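Side-chain contacts in Co-type Nitrile Hydratase beta subunit (Pseudomonas putida, PDB 3QYH), which forms, with the alpha subunit, a cobalt-type nitrile hydratase, an enzyme family that adds water to nitriles to give amides: residues Thr148-Tyr153 with Asp213-Pro218; Thr160-His165 with Thr206-Leu211; Arg155-Thr160 with Ser192-Gly197; Glu56-Ala61 with Tyr69-His74; Tyr17-Pro20 with Phe25-Asp28. All blocks are in the same frame, centred on the assembly; numbering follows the deposited sequence.

Interaction 1 of 5, residues Thr148-Tyr153 with Asp213-Pro218; sequences TRMPRY and DDYLEP
Met-150 and Tyr-215 hold the closest alpha carbons of the two segments, 7.2 Å apart, and no backbone-to-backbone hydrogen bond crosses between the segments. Residues 148-153 run as a loop that ends in a 3-10 turn, whereas 213-218 begin as a 3-10 turn, with Leu-216 N hydrogen-bonded to Asp-213 O, and then enter strand 216-218. The single hydrogen bond across the gap joins backbone to side chain: Arg-149 N donates to Tyr-215 OH over 2.9 Å, with an N-H...O angle of 155°. Thr-148 OG1 lies 3.4 Å from Tyr-215 OH, and both hydroxyls are hydrogen-bonded to the carboxylate of Asp-172. Met-150 covers one face of the phenol. Its CG sits 4.2 Å above the ring plane, toward the rim, because chi1 of 47° places CG between the backbone N and the carbonyl carbon. The chain then runs on over the ring, so that SD is 5.2 Å from the centroid and 17° off the normal, a distant Met-aromatic contact, and CE ends 3.5 Å from Tyr-215 CB. Arg-149 sends its aliphatic CB to 3.6 Å from Tyr-215 OH, but its guanidinium leads toward the cobalt site, where NH2 is hydrogen-bonded to a modified side chain of the other protein chain. A tyrosine suits this buried place because its ring accepts methionine while its hydroxyl satisfies a loop N-H; by fixing the backbone of Arg-149, the phenol probably helps to position the guanidinium near the metal.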
# COMPACT_ATOMS: atom_id res chain seq x y z
N THR B 148 -10.98 7.59 8.09
CA THR B 148 -10.08 8.72 7.96
C THR B 148 -8.66 8.24 7.72
O THR B 148 -8.33 7.08 8.02
CB THR B 148 -10.11 9.64 9.22
OG1 THR B 148 -9.52 10.91 8.91
CG2 THR B 148 -9.36 8.99 10.40
N ARG B 149 -7.80 9.11 7.19
CA ARG B 149 -6.42 8.69 6.88
C ARG B 149 -5.36 9.44 7.69
O ARG B 149 -4.18 9.39 7.33
CB ARG B 149 -6.11 8.84 5.37
CG ARG B 149 -7.04 8.03 4.46
CD ARG B 149 -6.91 6.52 4.74
NE ARG B 149 -5.66 6.00 4.21
CZ ARG B 149 -5.24 4.74 4.33
NH1 ARG B 149 -5.96 3.84 5.00
NH2 ARG B 149 -4.10 4.40 3.78
N MET B 150 -5.77 10.11 8.77
CA MET B 150 -4.81 10.71 9.69
C MET B 150 -4.53 9.75 10.81
O MET B 150 -5.39 9.53 11.67
CB MET B 150 -5.30 12.08 10.26
CG MET B 150 -6.72 12.13 10.79
SD MET B 150 -6.89 13.46 12.05
CE MET B 150 -6.73 14.92 11.03
N PRO B 151 -3.34 9.14 10.80
CA PRO B 151 -3.08 8.13 11.83
C PRO B 151 -3.13 8.75 13.22
O PRO B 151 -2.79 9.93 13.39
CB PRO B 151 -1.67 7.64 11.53
CG PRO B 151 -1.45 7.96 10.03
CD PRO B 151 -2.21 9.28 9.85
N ARG B 152 -3.54 7.96 14.20
CA ARG B 152 -3.62 8.45 15.57
C ARG B 152 -2.29 9.04 16.02
O ARG B 152 -2.27 10.06 16.70
CB ARG B 152 -4.02 7.32 16.51
CG ARG B 152 -5.19 7.68 17.40
CD ARG B 152 -5.79 6.49 18.17
NE ARG B 152 -6.28 6.95 19.47
CZ ARG B 152 -6.73 6.16 20.44
NH1 ARG B 152 -7.15 6.69 21.59
NH2 ARG B 152 -6.76 4.84 20.27
N TYR B 153 -1.18 8.40 15.62
CA TYR B 153 0.13 8.85 16.10
C TYR B 153 0.54 10.25 15.63
O TYR B 153 1.49 10.83 16.16
CB TYR B 153 1.24 7.81 15.77
CG TYR B 153 1.69 7.76 14.32
CD1 TYR B 153 1.17 6.81 13.43
CD2 TYR B 153 2.65 8.66 13.83
CE1 TYR B 153 1.58 6.77 12.08
CE2 TYR B 153 3.07 8.62 12.50
CZ TYR B 153 2.53 7.68 11.63
OH TYR B 153 2.97 7.65 10.32
N ASP B 213 -5.54 18.53 3.21
CA ASP B 213 -5.49 19.94 3.60
C ASP B 213 -6.31 20.21 4.87
O ASP B 213 -5.80 20.80 5.82
CB ASP B 213 -5.98 20.83 2.45
CG ASP B 213 -5.75 22.31 2.71
OD1 ASP B 213 -6.39 22.83 3.63
OD2 ASP B 213 -4.94 22.94 1.99
N ASP B 214 -7.57 19.78 4.89
CA ASP B 214 -8.38 20.07 6.07
C ASP B 214 -8.12 19.17 7.28
O ASP B 214 -8.85 19.23 8.25
CB ASP B 214 -9.88 20.18 5.75
CG ASP B 214 -10.51 18.86 5.38
OD1 ASP B 214 -9.84 17.80 5.45
OD2 ASP B 214 -11.70 18.86 5.00
N TYR B 215 -7.07 18.34 7.22
CA TYR B 215 -6.59 17.61 8.40
C TYR B 215 -5.69 18.54 9.20
O TYR B 215 -5.28 18.21 10.32
CB TYR B 215 -5.73 16.41 7.98
CG TYR B 215 -6.44 15.18 7.45
CD1 TYR B 215 -7.82 15.17 7.23
CD2 TYR B 215 -5.71 14.04 7.15
CE1 TYR B 215 -8.45 14.00 6.73
CE2 TYR B 215 -6.31 12.89 6.64
CZ TYR B 215 -7.67 12.87 6.44
OH TYR B 215 -8.22 11.70 5.92
N LEU B 216 -5.35 19.69 8.63
CA LEU B 216 -4.27 20.52 9.17
C LEU B 216 -4.72 21.93 9.57
O LEU B 216 -5.77 22.40 9.13
CB LEU B 216 -3.14 20.64 8.15
CG LEU B 216 -2.61 19.35 7.54
CD1 LEU B 216 -1.64 19.65 6.40
CD2 LEU B 216 -1.94 18.48 8.61
N GLU B 217 -3.90 22.58 10.40
CA GLU B 217 -4.04 24.01 10.69
C GLU B 217 -2.63 24.57 10.79
O GLU B 217 -1.70 23.81 11.04
CB GLU B 217 -4.76 24.24 12.02
CG GLU B 217 -3.92 23.88 13.24
CD GLU B 217 -4.66 24.09 14.56
OE1 GLU B 217 -5.76 24.69 14.57
OE2 GLU B 217 -4.14 23.64 15.60
N PRO B 218 -2.48 25.90 10.61
CA PRO B 218 -1.17 26.54 10.76
C PRO B 218 -0.64 26.28 12.15
O PRO B 218 -1.42 26.30 13.11
CB PRO B 218 -1.49 28.03 10.58
CG PRO B 218 -2.75 28.07 9.80
CD PRO B 218 -3.53 26.85 10.20

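Interaction 2 of 5, residues Thr160-His165 with Thr206-Leu211; sequences TVVIDH and TIRVDL
Val-162 lays a methyl group over the guanidinium of Arg-208. CG2 stands 3.6 Å above one face of that flat group, offset toward its rim, and is 3.7 Å from Arg-208 NH1. The other methyl, CG1, lies 4.0 Å from Arg-208 NH2, and both methyls are on the same side of the guanidinium, the two side chains crossing at about a right angle. Valine suits the spot because its methyls can cover the apolar face of a guanidinium without competing for its N-H groups. Arg-208 gets there by staying extended from CG to NE (chi2 176°, chi3 177°). Farther along the strands, His-165 NE2 and Asp-210 OD2 are 4.2 Å apart and do not bond directly; Thr-187 OG1 is hydrogen-bonded to both. Thr-187 belongs to strand 183-191, which runs between the two segments, and its side chain also touches Val-162 and Arg-208. The backbone there is irregular: Val-162 and Ile-163 both face Thr-187 in a classic beta bulge. On its far side, strand 206-212 pairs in parallel with a strand of the other protein chain. Contacts reaching over an intervening strand are typical of one face of an antiparallel sheet, here that of the SH3-like C-terminal region.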
# COMPACT_ATOMS: atom_id res chain seq x y z
N THR B 160 6.38 19.79 9.15
CA THR B 160 6.70 20.73 8.08
C THR B 160 6.19 20.19 6.73
O THR B 160 6.49 19.06 6.35
CB THR B 160 8.22 20.95 7.99
OG1 THR B 160 8.73 21.29 9.29
CG2 THR B 160 8.58 22.05 6.95
N VAL B 161 5.39 20.99 6.03
CA VAL B 161 4.96 20.61 4.68
C VAL B 161 6.21 20.52 3.80
O VAL B 161 6.98 21.48 3.71
CB VAL B 161 3.97 21.63 4.10
CG1 VAL B 161 3.60 21.26 2.64
CG2 VAL B 161 2.71 21.73 4.97
N VAL B 162 6.44 19.37 3.19
CA VAL B 162 7.62 19.21 2.33
C VAL B 162 7.26 18.95 0.86
O VAL B 162 8.09 19.16 -0.03
CB VAL B 162 8.59 18.11 2.83
CG1 VAL B 162 9.28 18.55 4.12
CG2 VAL B 162 7.86 16.76 3.03
N ILE B 163 6.03 18.51 0.60
CA ILE B 163 5.54 18.36 -0.78
C ILE B 163 4.07 18.69 -0.85
O ILE B 163 3.28 18.24 -0.00
CB ILE B 163 5.67 16.91 -1.31
CG1 ILE B 163 7.08 16.37 -1.13
CG2 ILE B 163 5.20 16.82 -2.77
CD1 ILE B 163 7.22 14.89 -1.49
N ASP B 164 3.67 19.45 -1.86
CA ASP B 164 2.25 19.59 -2.18
C ASP B 164 2.00 18.72 -3.41
O ASP B 164 2.52 19.01 -4.48
CB ASP B 164 1.90 21.06 -2.46
CG ASP B 164 0.48 21.26 -2.92
OD1 ASP B 164 -0.25 20.27 -3.15
OD2 ASP B 164 0.09 22.44 -3.05
N HIS B 165 1.22 17.65 -3.27
CA HIS B 165 1.00 16.71 -4.37
C HIS B 165 -0.10 17.12 -5.33
O HIS B 165 -0.33 16.46 -6.35
CB HIS B 165 0.72 15.30 -3.83
CG HIS B 165 1.87 14.71 -3.10
ND1 HIS B 165 2.96 14.15 -3.75
CD2 HIS B 165 2.12 14.59 -1.77
CE1 HIS B 165 3.82 13.71 -2.85
NE2 HIS B 165 3.34 13.97 -1.65
N THR B 206 13.30 11.04 10.72
CA THR B 206 12.07 11.76 10.43
C THR B 206 11.03 10.82 9.83
O THR B 206 11.36 9.78 9.23
CB THR B 206 12.30 12.98 9.48
OG1 THR B 206 12.77 12.54 8.21
CG2 THR B 206 13.30 13.95 10.08
N ILE B 207 9.77 11.18 10.02
CA ILE B 207 8.64 10.39 9.56
C ILE B 207 7.81 11.29 8.69
O ILE B 207 7.42 12.38 9.11
CB ILE B 207 7.76 9.90 10.73
CG1 ILE B 207 8.55 8.96 11.65
CG2 ILE B 207 6.54 9.15 10.20
CD1 ILE B 207 9.52 9.69 12.62
N ARG B 208 7.59 10.86 7.45
CA ARG B 208 6.78 11.62 6.53
C ARG B 208 5.42 10.95 6.41
O ARG B 208 5.33 9.72 6.35
CB ARG B 208 7.50 11.76 5.17
CG ARG B 208 8.66 12.76 5.26
CD ARG B 208 9.50 12.91 4.01
NE ARG B 208 10.53 13.93 4.23
CZ ARG B 208 11.04 14.71 3.28
NH1 ARG B 208 10.64 14.58 2.02
NH2 ARG B 208 11.95 15.62 3.61
N VAL B 209 4.37 11.76 6.40
CA VAL B 209 3.00 11.25 6.32
C VAL B 209 2.21 12.07 5.31
O VAL B 209 2.34 13.30 5.28
CB VAL B 209 2.30 11.32 7.71
CG1 VAL B 209 0.96 10.58 7.69
CG2 VAL B 209 3.21 10.76 8.82
N ASP B 210 1.36 11.42 4.52
CA ASP B 210 0.55 12.17 3.57
C ASP B 210 -0.82 12.54 4.12
O ASP B 210 -1.61 11.67 4.50
CB ASP B 210 0.44 11.41 2.23
CG ASP B 210 1.79 11.21 1.57
OD1 ASP B 210 1.89 10.37 0.65
OD2 ASP B 210 2.76 11.90 1.98
N LEU B 211 -1.10 13.84 4.15
CA LEU B 211 -2.24 14.34 4.90
C LEU B 211 -3.03 15.33 4.06
O LEU B 211 -2.45 16.12 3.32
CB LEU B 211 -1.75 15.00 6.19
CG LEU B 211 -1.13 14.00 7.18
CD1 LEU B 211 -0.37 14.74 8.26
CD2 LEU B 211 -2.19 13.06 7.80

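Interaction 3 of 5, residues Arg155-Thr160 with Ser192-Gly197; sequences RGKVGT and SVELWG
Lys-157 and Glu-194 cross obliquely where the start of strand 158-168, in the antiparallel sheet of the SH3-like region, meets the short helix 192-196. Glu-194 turns its carboxylate toward the strand backbone rather than to the lysine. Its CG is anti to the backbone N (chi1 173°) and the chain then bends at chi2, which brings OE2 to 2.9 Å from Val-158 N, with an N-H...O angle of 160°. The donor comes from above the carboxylate plane, 43° out of it. Glutamate fits because it is long enough to reach from the helix to this N-H. With alanine in place of Glu-194, the Val-158 N-H would probably lose this acceptor and a gap open beside Lys-157 CB. Lys-157, bent at chi2 and chi4, draws its methylenes over the helix: CG packs against Leu-195 CD2 at 4.1 Å, and CE lies 3.3 Å from Glu-194 O. Phe-190, on the preceding strand, touches both Lys-157 and Leu-195. The ammonium is carried past Glu-194, with NZ 6.2 Å from OE2, so the opposite charges do not pair directly. Instead, one water accepts from Lys-157 NZ at 3.1 Å and donates to Leu-195 O at 2.8 Å.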
# COMPACT_ATOMS: atom_id res chain seq x y z
N ARG B 155 -1.81 12.88 15.43
CA ARG B 155 -2.80 13.88 15.83
C ARG B 155 -2.28 14.84 16.91
O ARG B 155 -1.68 14.42 17.90
CB ARG B 155 -4.13 13.20 16.22
CG ARG B 155 -4.73 12.46 15.04
CD ARG B 155 -6.04 11.79 15.36
NE ARG B 155 -6.29 10.71 14.41
CZ ARG B 155 -7.16 9.72 14.62
NH1 ARG B 155 -7.88 9.70 15.74
NH2 ARG B 155 -7.32 8.75 13.73
N GLY B 156 -2.48 16.13 16.70
CA GLY B 156 -1.95 17.13 17.60
C GLY B 156 -0.48 17.44 17.41
O GLY B 156 0.07 18.30 18.10
N LYS B 157 0.18 16.75 16.48
CA LYS B 157 1.63 16.93 16.33
C LYS B 157 1.95 17.98 15.26
O LYS B 157 1.14 18.25 14.37
CB LYS B 157 2.32 15.61 16.01
CG LYS B 157 2.08 14.50 17.03
CD LYS B 157 2.60 14.91 18.39
CE LYS B 157 2.79 13.71 19.33
NZ LYS B 157 1.58 12.91 19.47
N VAL B 158 3.14 18.57 15.36
CA VAL B 158 3.54 19.66 14.47
C VAL B 158 4.58 19.16 13.49
O VAL B 158 5.58 18.55 13.88
CB VAL B 158 4.14 20.86 15.26
CG1 VAL B 158 4.89 21.82 14.34
CG2 VAL B 158 3.04 21.59 16.05
N GLY B 159 4.37 19.42 12.21
CA GLY B 159 5.34 19.02 11.20
C GLY B 159 5.53 20.09 10.13
O GLY B 159 4.91 21.15 10.18
N THR B 160 6.38 19.79 9.15
CA THR B 160 6.70 20.73 8.08
C THR B 160 6.19 20.19 6.73
O THR B 160 6.49 19.06 6.35
CB THR B 160 8.22 20.95 7.99
OG1 THR B 160 8.73 21.29 9.29
CG2 THR B 160 8.58 22.05 6.95
N SER B 192 11.40 12.65 14.79
CA SER B 192 11.21 11.53 15.70
C SER B 192 10.85 12.01 17.12
O SER B 192 10.01 11.42 17.80
CB SER B 192 12.49 10.69 15.72
OG SER B 192 12.38 9.58 16.59
N VAL B 193 11.48 13.09 17.57
CA VAL B 193 11.22 13.60 18.92
C VAL B 193 9.81 14.14 19.04
O VAL B 193 9.14 13.92 20.03
CB VAL B 193 12.25 14.68 19.34
CG1 VAL B 193 11.89 15.27 20.70
CG2 VAL B 193 13.64 14.07 19.41
N GLU B 194 9.35 14.84 18.02
CA GLU B 194 7.98 15.35 18.05
C GLU B 194 6.97 14.21 18.17
O GLU B 194 5.99 14.31 18.92
CB GLU B 194 7.67 16.17 16.79
CG GLU B 194 6.20 16.59 16.68
CD GLU B 194 5.82 17.73 17.64
OE1 GLU B 194 6.72 18.32 18.29
OE2 GLU B 194 4.63 18.06 17.74
N LEU B 195 7.16 13.14 17.41
CA LEU B 195 6.18 12.05 17.47
C LEU B 195 6.25 11.22 18.76
O LEU B 195 5.24 10.89 19.32
CB LEU B 195 6.30 11.12 16.26
CG LEU B 195 6.11 11.73 14.88
CD1 LEU B 195 6.19 10.60 13.89
CD2 LEU B 195 4.77 12.45 14.78
N TRP B 196 7.46 10.89 19.21
CA TRP B 196 7.65 9.86 20.22
C TRP B 196 8.27 10.33 21.53
O TRP B 196 8.36 9.55 22.47
CB TRP B 196 8.48 8.70 19.65
CG TRP B 196 8.01 8.27 18.28
CD1 TRP B 196 8.72 8.34 17.10
CD2 TRP B 196 6.73 7.72 17.95
NE1 TRP B 196 7.95 7.86 16.06
CE2 TRP B 196 6.72 7.49 16.55
CE3 TRP B 196 5.58 7.41 18.69
CZ2 TRP B 196 5.61 6.95 15.89
CZ3 TRP B 196 4.48 6.87 18.02
CH2 TRP B 196 4.50 6.65 16.64
N GLY B 197 8.68 11.59 21.59
CA GLY B 197 9.26 12.15 22.80
C GLY B 197 10.77 12.00 22.89
O GLY B 197 11.39 11.30 22.08
O HOH W 1 2.66 10.14 18.58

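Interaction 4 of 5, residues Glu56-Ala61 with Tyr69-His74; sequences ERMGPA and YELWLH
Met-58 leads from the loop before helix 60-65 onto helix 68-82, and its side chain runs along the His-74 ring from CB to SD, with SD and CE also against Leu-71. CB comes first, over one face of the imidazole: it is 3.7 Å from the ring centroid and 17° off the normal, a CH-pi contact, with NE2 the closest ring atom at 3.6 Å. A chi1 of 71° sets CG between the backbone N and the carbonyl carbon and starts the chain across the same ring. SD follows, 4.4 Å from the His-74 centroid and 25° off its normal, a Met-aromatic contact over the face. The sulfur also meets Leu-71 CD2 at 3.7 Å. At the tip, where the chain bends at chi3, CE lies between the two helical residues, 3.7 Å from Leu-71 CD2 and 3.9 Å from His-74 CB. Leu-71 and His-74 are three residues apart, about one helical turn, and present a methyl and a ring to one flexible thioether. Tyr-63 of helix 60-65 touches both Met-58 and Leu-71. Putting a serine in place of His-74 would probably strip Met-58 CB and SD of their flat platform and let the thioether turn more freely. No hydrogen bond crosses here; methionine suits the place because polarisable sulfur and C-H groups can pack on imidazole, so dispersion and CH-pi attraction join the loop to the helix.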
# COMPACT_ATOMS: atom_id res chain seq x y z
N GLU B 56 -11.53 -2.07 8.27
CA GLU B 56 -11.36 -1.35 9.54
C GLU B 56 -12.45 -1.73 10.56
O GLU B 56 -12.23 -1.69 11.78
CB GLU B 56 -11.37 0.17 9.29
CG GLU B 56 -10.09 0.63 8.55
CD GLU B 56 -10.16 2.06 8.03
OE1 GLU B 56 -11.16 2.77 8.30
OE2 GLU B 56 -9.20 2.47 7.33
N ARG B 57 -13.61 -2.10 10.05
CA ARG B 57 -14.77 -2.38 10.88
C ARG B 57 -14.91 -3.84 11.29
O ARG B 57 -15.87 -4.21 11.96
CB ARG B 57 -16.05 -1.92 10.17
CG ARG B 57 -16.16 -0.40 10.10
CD ARG B 57 -17.50 0.04 9.47
NE ARG B 57 -17.60 -0.24 8.03
CZ ARG B 57 -18.49 -1.07 7.48
NH1 ARG B 57 -19.38 -1.75 8.24
NH2 ARG B 57 -18.52 -1.22 6.17
N MET B 58 -13.98 -4.69 10.89
CA MET B 58 -14.09 -6.08 11.31
C MET B 58 -13.69 -6.24 12.79
O MET B 58 -13.08 -5.34 13.37
CB MET B 58 -13.36 -7.03 10.34
CG MET B 58 -11.87 -6.99 10.35
SD MET B 58 -11.23 -7.81 8.85
CE MET B 58 -11.43 -9.54 9.25
N GLY B 59 -14.10 -7.32 13.43
CA GLY B 59 -13.76 -7.49 14.84
C GLY B 59 -12.25 -7.44 15.01
O GLY B 59 -11.53 -7.99 14.19
N PRO B 60 -11.77 -6.77 16.08
CA PRO B 60 -10.32 -6.60 16.27
C PRO B 60 -9.57 -7.93 16.34
O PRO B 60 -8.50 -8.03 15.76
CB PRO B 60 -10.20 -5.88 17.64
CG PRO B 60 -11.56 -5.55 18.08
CD PRO B 60 -12.57 -6.00 17.04
N ALA B 61 -10.10 -8.92 17.06
CA ALA B 61 -9.40 -10.20 17.12
C ALA B 61 -9.38 -10.85 15.72
O ALA B 61 -8.39 -11.46 15.32
CB ALA B 61 -10.04 -11.13 18.15
N TYR B 69 -5.43 -12.11 3.04
CA TYR B 69 -6.55 -12.28 2.13
C TYR B 69 -7.84 -12.72 2.84
O TYR B 69 -8.92 -12.65 2.26
CB TYR B 69 -6.17 -13.19 0.95
CG TYR B 69 -5.18 -12.52 0.01
CD1 TYR B 69 -5.55 -11.39 -0.75
CD2 TYR B 69 -3.87 -12.97 -0.09
CE1 TYR B 69 -4.66 -10.75 -1.58
CE2 TYR B 69 -2.95 -12.34 -0.95
CZ TYR B 69 -3.36 -11.22 -1.68
OH TYR B 69 -2.48 -10.60 -2.51
N GLU B 70 -7.74 -13.13 4.10
CA GLU B 70 -8.96 -13.32 4.89
C GLU B 70 -9.64 -11.98 5.14
O GLU B 70 -10.86 -11.93 5.23
CB GLU B 70 -8.66 -14.00 6.22
CG GLU B 70 -8.32 -15.44 6.09
CD GLU B 70 -7.94 -16.04 7.43
OE1 GLU B 70 -8.84 -16.20 8.27
OE2 GLU B 70 -6.74 -16.32 7.64
N LEU B 71 -8.86 -10.91 5.26
CA LEU B 71 -9.46 -9.58 5.43
C LEU B 71 -10.27 -9.20 4.18
O LEU B 71 -11.38 -8.67 4.27
CB LEU B 71 -8.39 -8.51 5.67
CG LEU B 71 -7.32 -8.89 6.70
CD1 LEU B 71 -6.32 -7.74 6.82
CD2 LEU B 71 -7.94 -9.23 8.04
N TRP B 72 -9.72 -9.48 3.01
CA TRP B 72 -10.44 -9.19 1.77
C TRP B 72 -11.70 -10.04 1.66
O TRP B 72 -12.76 -9.54 1.27
CB TRP B 72 -9.55 -9.46 0.56
CG TRP B 72 -8.45 -8.45 0.35
CD1 TRP B 72 -7.91 -7.63 1.29
CD2 TRP B 72 -7.77 -8.17 -0.88
NE1 TRP B 72 -6.93 -6.85 0.72
CE2 TRP B 72 -6.82 -7.16 -0.61
CE3 TRP B 72 -7.87 -8.68 -2.19
CZ2 TRP B 72 -5.97 -6.64 -1.59
CZ3 TRP B 72 -7.03 -8.17 -3.16
CH2 TRP B 72 -6.09 -7.16 -2.87
N LEU B 73 -11.58 -11.32 1.98
CA LEU B 73 -12.72 -12.23 1.93
C LEU B 73 -13.85 -11.69 2.81
O LEU B 73 -15.02 -11.73 2.43
CB LEU B 73 -12.32 -13.65 2.37
CG LEU B 73 -13.48 -14.63 2.56
CD1 LEU B 73 -14.28 -14.81 1.27
CD2 LEU B 73 -12.98 -15.96 3.06
N HIS B 74 -13.49 -11.17 3.98
CA HIS B 74 -14.46 -10.57 4.89
C HIS B 74 -15.19 -9.43 4.23
O HIS B 74 -16.42 -9.34 4.33
CB HIS B 74 -13.81 -10.07 6.20
CG HIS B 74 -14.70 -9.16 7.00
ND1 HIS B 74 -15.48 -9.61 8.04
CD2 HIS B 74 -14.96 -7.83 6.88
CE1 HIS B 74 -16.17 -8.60 8.54
NE2 HIS B 74 -15.87 -7.51 7.86

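Interaction 5 of 5, residues Tyr17-Pro20 with Phe25-Asp28; sequences YREP and FRYD
Glu-19 and Arg-26 reach for each other from opposite directions and meet in a salt bridge. The arginine grips side-on, with NE and NH2 both directed to one oxygen. Arg-26 NH2 to Glu-19 OE1 is 3.0 Å, with the hydrogen approaching on the syn side at an N-H...O angle of 145°. Arg-26 NE to the same OE1 is 3.2 Å and comes from above the carboxylate plane. A weak third bond joins Arg-26 NE to Glu-19 OE2 over 3.4 Å. The carboxylate and guanidinium planes are turned 55° apart, so this is not the flat, doubly paired arrangement. These segments belong to the irregular N-terminal region ahead of helix 28-43, and the charge pair links two parts of it, five residues apart at their closest ends. The nearest alpha carbons are 10.4 Å apart, and Glu-19 spans its share fully extended, CG anti to the backbone N (chi1 -174°), while Arg-26 bends at chi3. In backbone-to-side-chain hydrogen bonds, Arg-26 N and Tyr-27 N both donate to Glu-30 OE1 near the start of the helix. By packing, Glu-19 touches an aromatic side chain of the other protein chain, and Arg-18 is salt-bridged to an acidic residue of that chain.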
# COMPACT_ATOMS: atom_id res chain seq x y z
N TYR B 17 9.12 -11.23 11.35
CA TYR B 17 9.44 -12.49 10.70
C TYR B 17 9.15 -12.40 9.20
O TYR B 17 8.15 -11.81 8.80
CB TYR B 17 8.66 -13.64 11.33
CG TYR B 17 8.75 -14.90 10.51
CD1 TYR B 17 9.80 -15.80 10.69
CD2 TYR B 17 7.81 -15.18 9.53
CE1 TYR B 17 9.90 -16.95 9.93
CE2 TYR B 17 7.88 -16.32 8.78
CZ TYR B 17 8.93 -17.20 8.97
OH TYR B 17 8.96 -18.32 8.18
N ARG B 18 10.04 -12.96 8.37
CA ARG B 18 9.88 -12.94 6.92
C ARG B 18 10.18 -14.33 6.35
O ARG B 18 11.17 -14.94 6.68
CB ARG B 18 10.82 -11.91 6.31
CG ARG B 18 10.77 -10.59 7.04
CD ARG B 18 11.30 -9.49 6.17
NE ARG B 18 12.73 -9.60 5.96
CZ ARG B 18 13.39 -8.82 5.11
NH1 ARG B 18 12.74 -7.88 4.43
NH2 ARG B 18 14.71 -8.97 4.95
N GLU B 19 9.29 -14.83 5.51
CA GLU B 19 9.48 -16.15 4.91
C GLU B 19 10.51 -16.07 3.78
O GLU B 19 10.41 -15.23 2.88
CB GLU B 19 8.14 -16.63 4.37
CG GLU B 19 8.14 -18.04 3.84
CD GLU B 19 6.75 -18.47 3.43
OE1 GLU B 19 5.95 -18.90 4.30
OE2 GLU B 19 6.46 -18.38 2.23
N PRO B 20 11.54 -16.91 3.84
CA PRO B 20 12.53 -16.96 2.76
C PRO B 20 11.90 -17.44 1.44
O PRO B 20 11.11 -18.39 1.45
CB PRO B 20 13.54 -18.00 3.27
CG PRO B 20 13.42 -17.94 4.76
CD PRO B 20 11.95 -17.70 5.02
N PHE B 25 1.64 -15.93 -4.20
CA PHE B 25 0.49 -16.54 -3.53
C PHE B 25 0.90 -17.80 -2.77
O PHE B 25 1.40 -18.75 -3.37
CB PHE B 25 -0.59 -16.87 -4.56
CG PHE B 25 -1.14 -15.67 -5.25
CD1 PHE B 25 -0.88 -15.44 -6.60
CD2 PHE B 25 -1.92 -14.74 -4.55
CE1 PHE B 25 -1.41 -14.32 -7.25
CE2 PHE B 25 -2.43 -13.61 -5.20
CZ PHE B 25 -2.19 -13.40 -6.55
N ARG B 26 0.67 -17.81 -1.46
CA ARG B 26 1.09 -18.93 -0.65
C ARG B 26 0.06 -20.06 -0.60
O ARG B 26 0.41 -21.17 -0.25
CB ARG B 26 1.50 -18.44 0.75
CG ARG B 26 2.63 -17.35 0.69
CD ARG B 26 2.90 -16.65 2.04
NE ARG B 26 3.24 -17.60 3.08
CZ ARG B 26 2.53 -17.94 4.15
NH1 ARG B 26 1.36 -17.38 4.48
NH2 ARG B 26 3.04 -18.87 4.94
N TYR B 27 -1.19 -19.76 -0.95
CA TYR B 27 -2.22 -20.80 -1.05
C TYR B 27 -3.04 -20.54 -2.31
O TYR B 27 -3.17 -19.38 -2.75
CB TYR B 27 -3.15 -20.81 0.18
CG TYR B 27 -2.45 -20.88 1.52
CD1 TYR B 27 -2.19 -19.72 2.25
CD2 TYR B 27 -2.03 -22.10 2.06
CE1 TYR B 27 -1.55 -19.76 3.48
CE2 TYR B 27 -1.39 -22.15 3.31
CZ TYR B 27 -1.15 -20.98 4.00
OH TYR B 27 -0.51 -21.01 5.22
N ASP B 28 -3.61 -21.60 -2.89
CA ASP B 28 -4.48 -21.45 -4.07
C ASP B 28 -5.69 -20.56 -3.83
O ASP B 28 -6.04 -19.76 -4.70
CB ASP B 28 -4.93 -22.80 -4.61
CG ASP B 28 -3.85 -23.49 -5.44
OD1 ASP B 28 -2.80 -22.86 -5.72
OD2 ASP B 28 -4.05 -24.67 -5.80

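Overall arrangement
Interactions 1, 2 and 3 gather on one side of the chain, their centres 11 to 12 Å apart, and all reach the same sheet; interactions 2 and 3 share Thr-160. Tyr-153 of interaction 1 packs on Ile-207 and Val-209 of interaction 2 and on Trp-196 of interaction 3. Interactions 4 and 5 belong to the N-terminal region and touch through Tyr-69 and Phe-25. Chemistry follows burial: the buried interactions 1 and 4 both use a methionine against an aromatic ring, the partly buried 2 and 3 combine apolar cover with polar groups, and surface interaction 5 is a salt bridge. Interactions 1 and 4, about 25 Å apart between centres, touch only marginally, through Arg-149 and Glu-56.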